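Local atomic coordinates of monoglyceride lipase (Saccharomyces cerevisiae, PDB entry 4ZWN), a protein that hydrolyses monoacylglycerols to glycerol and free fatty acids, preferring monounsaturated chains, and also takes part in breaking down fatty acid ethyl esters. Residues K158-I163 with N257-K262. The protein carries 2 engineered substitutions. Residues are numbered along the deposited sequence; the frame is centred on the assembly and turned at random.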
loop_
_atom_site.group_PDB
_atom_site.type_symbol
_atom_site.label_atom_id
_atom_site.label_comp_id
_atom_site.label_asym_id
_atom_site.label_seq_id
_atom_site.Cartn_x
_atom_site.Cartn_y
_atom_site.Cartn_z
ATOM N N LYS A 158 11.878 -12.012 3.961
ATOM C CA LYS A 158 13.012 -12.495 4.740
ATOM C C LYS A 158 12.798 -12.273 6.228
ATOM O O LYS A 158 13.269 -13.050 7.058
ATOM C CB LYS A 158 14.298 -11.805 4.299
ATOM C CG LYS A 158 15.224 -12.680 3.484
ATOM C CD LYS A 158 16.469 -11.907 3.102
ATOM C CE LYS A 158 17.151 -11.341 4.337
ATOM N NZ LYS A 158 18.171 -10.317 3.983
ATOM N N HIS A 159 12.085 -11.203 6.557
ATOM C CA HIS A 159 11.810 -10.868 7.946
ATOM C C HIS A 159 10.314 -10.914 8.228
ATOM O O HIS A 159 9.799 -10.129 9.025
ATOM C CB HIS A 159 12.377 -9.489 8.275
ATOM C CG HIS A 159 13.816 -9.330 7.898
ATOM N ND1 HIS A 159 14.850 -9.687 8.738
ATOM C CD2 HIS A 159 14.395 -8.864 6.765
ATOM C CE1 HIS A 159 16.002 -9.442 8.141
ATOM N NE2 HIS A 159 15.754 -8.945 6.943
ATOM N N LYS A 160 9.624 -11.847 7.578
ATOM C CA LYS A 160 8.177 -11.978 7.733
ATOM C C LYS A 160 7.769 -12.354 9.159
ATOM O O LYS A 160 6.679 -12.002 9.605
ATOM C CB LYS A 160 7.621 -13.013 6.745
ATOM C CG LYS A 160 8.123 -14.433 6.950
ATOM C CD LYS A 160 7.495 -15.378 5.936
ATOM C CE LYS A 160 8.008 -16.799 6.099
ATOM N NZ LYS A 160 7.422 -17.712 5.080
ATOM N N ASN A 161 8.642 -13.059 9.874
ATOM C CA ASN A 161 8.342 -13.469 11.244
ATOM C C ASN A 161 8.723 -12.395 12.259
ATOM O O ASN A 161 8.478 -12.543 13.456
ATOM C CB ASN A 161 9.057 -14.780 11.580
ATOM C CG ASN A 161 8.595 -15.937 10.712
ATOM O OD1 ASN A 161 9.378 -16.510 9.953
ATOM N ND2 ASN A 161 7.318 -16.289 10.821
ATOM N N GLU A 162 9.320 -11.314 11.773
ATOM C CA GLU A 162 9.750 -10.226 12.640
ATOM C C GLU A 162 8.780 -9.048 12.574
ATOM O O GLU A 162 8.774 -8.190 13.455
ATOM C CB GLU A 162 11.164 -9.780 12.263
ATOM C CG GLU A 162 12.175 -10.914 12.289
ATOM C CD GLU A 162 13.516 -10.519 11.712
ATOM O OE1 GLU A 162 14.035 -9.443 12.081
ATOM O OE2 GLU A 162 14.049 -11.287 10.881
ATOM N N ILE A 163 7.965 -9.010 11.523
ATOM C CA ILE A 163 6.933 -7.989 11.399
ATOM C C ILE A 163 5.832 -8.254 12.419
ATOM O O ILE A 163 5.362 -9.385 12.560
ATOM C CB ILE A 163 6.333 -7.947 9.980
ATOM C CG1 ILE A 163 7.439 -7.742 8.944
ATOM C CG2 ILE A 163 5.296 -6.839 9.868
ATOM C CD1 ILE A 163 8.233 -6.470 9.150
ATOM N N ASN A 257 3.005 -21.014 3.756
ATOM C CA ASN A 257 4.080 -20.027 3.814
ATOM C C ASN A 257 3.776 -18.778 4.641
ATOM O O ASN A 257 4.690 -18.029 4.990
ATOM C CB ASN A 257 4.467 -19.611 2.395
ATOM C CG ASN A 257 4.988 -20.770 1.576
ATOM O OD1 ASN A 257 6.174 -21.094 1.624
ATOM N ND2 ASN A 257 4.101 -21.409 0.820
ATOM N N PHE A 258 2.505 -18.548 4.951
ATOM C CA PHE A 258 2.133 -17.384 5.746
ATOM C C PHE A 258 2.795 -17.448 7.119
ATOM O O PHE A 258 2.734 -18.478 7.790
ATOM C CB PHE A 258 0.615 -17.286 5.897
ATOM C CG PHE A 258 0.150 -15.979 6.466
ATOM C CD1 PHE A 258 -0.128 -14.905 5.634
ATOM C CD2 PHE A 258 -0.001 -15.819 7.834
ATOM C CE1 PHE A 258 -0.551 -13.698 6.156
ATOM C CE2 PHE A 258 -0.420 -14.614 8.362
ATOM C CZ PHE A 258 -0.695 -13.553 7.523
ATOM N N ALA A 259 3.431 -16.350 7.517
ATOM C CA ALA A 259 4.124 -16.270 8.802
ATOM C C ALA A 259 3.201 -16.688 9.938
ATOM O O ALA A 259 2.154 -16.075 10.155
ATOM C CB ALA A 259 4.654 -14.865 9.034
ATOM N N LYS A 260 3.604 -17.737 10.651
ATOM C CA LYS A 260 2.749 -18.414 11.624
ATOM C C LYS A 260 2.142 -17.474 12.660
ATOM O O LYS A 260 2.857 -16.801 13.403
ATOM C CB LYS A 260 3.533 -19.524 12.333
ATOM C CG LYS A 260 2.684 -20.407 13.243
ATOM C CD LYS A 260 3.429 -21.678 13.622
ATOM C CE LYS A 260 2.604 -22.558 14.547
ATOM N NZ LYS A 260 2.402 -21.931 15.883
ATOM N N ASP A 261 0.812 -17.429 12.673
ATOM C CA ASP A 261 0.043 -16.718 13.692
ATOM C C ASP A 261 0.362 -15.223 13.787
ATOM O O ASP A 261 0.255 -14.627 14.859
ATOM C CB ASP A 261 0.255 -17.375 15.061
ATOM C CG ASP A 261 -0.257 -18.808 15.110
ATOM O OD1 ASP A 261 -1.337 -19.074 14.539
ATOM O OD2 ASP A 261 0.423 -19.665 15.718
ATOM N N LYS A 262 0.753 -14.617 12.672
ATOM C CA LYS A 262 0.931 -13.170 12.642
ATOM C C LYS A 262 -0.412 -12.496 12.398
ATOM O O LYS A 262 -1.170 -12.918 11.522
ATOM C CB LYS A 262 1.937 -12.759 11.567
ATOM C CG LYS A 262 3.377 -13.096 11.905
ATOM C CD LYS A 262 3.877 -12.274 13.079
ATOM C CE LYS A 262 5.337 -12.571 13.361
ATOM N NZ LYS A 262 5.862 -11.735 14.470
HETATM O O HOH W 1 5.366 -15.819 12.806
#
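Lys160 and Lys262 each reach over to the other segment, where Lys160 donates from its ammonium group to one main-chain oxygen and Lys262 to two. In Lys160, CB and CG lie against the methyl of Ala259, CG at 4.1 Å from CB of that alanine. The chain then runs extended, CD and CE passing beside Asn257 O, until NZ bonds to this oxygen at 2.8 Å, on a lone pair in the carbonyl plane. Asn257 closes helix 253-257, and NZ also bonds Cys155 O near the end of helix 145-156, so a long flexible cation suits a place where two helix ends offer carbonyls. In this alpha/beta hydrolase fold both loops lead from a helix into neighbouring parallel strands, 165-169 and 264-269. Lys262, closing a type II turn from Ala259, bends at chi2 (-67°) and brings NZ to Asn161 O at 2.9 Å and Ile163 O at 3.1 Å, above both carbonyl planes. A methionine in its place would probably leave these two oxygens without their shared donor. The small Ala259 lets Asn161 come close, ND2 lying 3.5 Å from Ala259 CB, while a water accepts from ND2 and donates to Lys260 O.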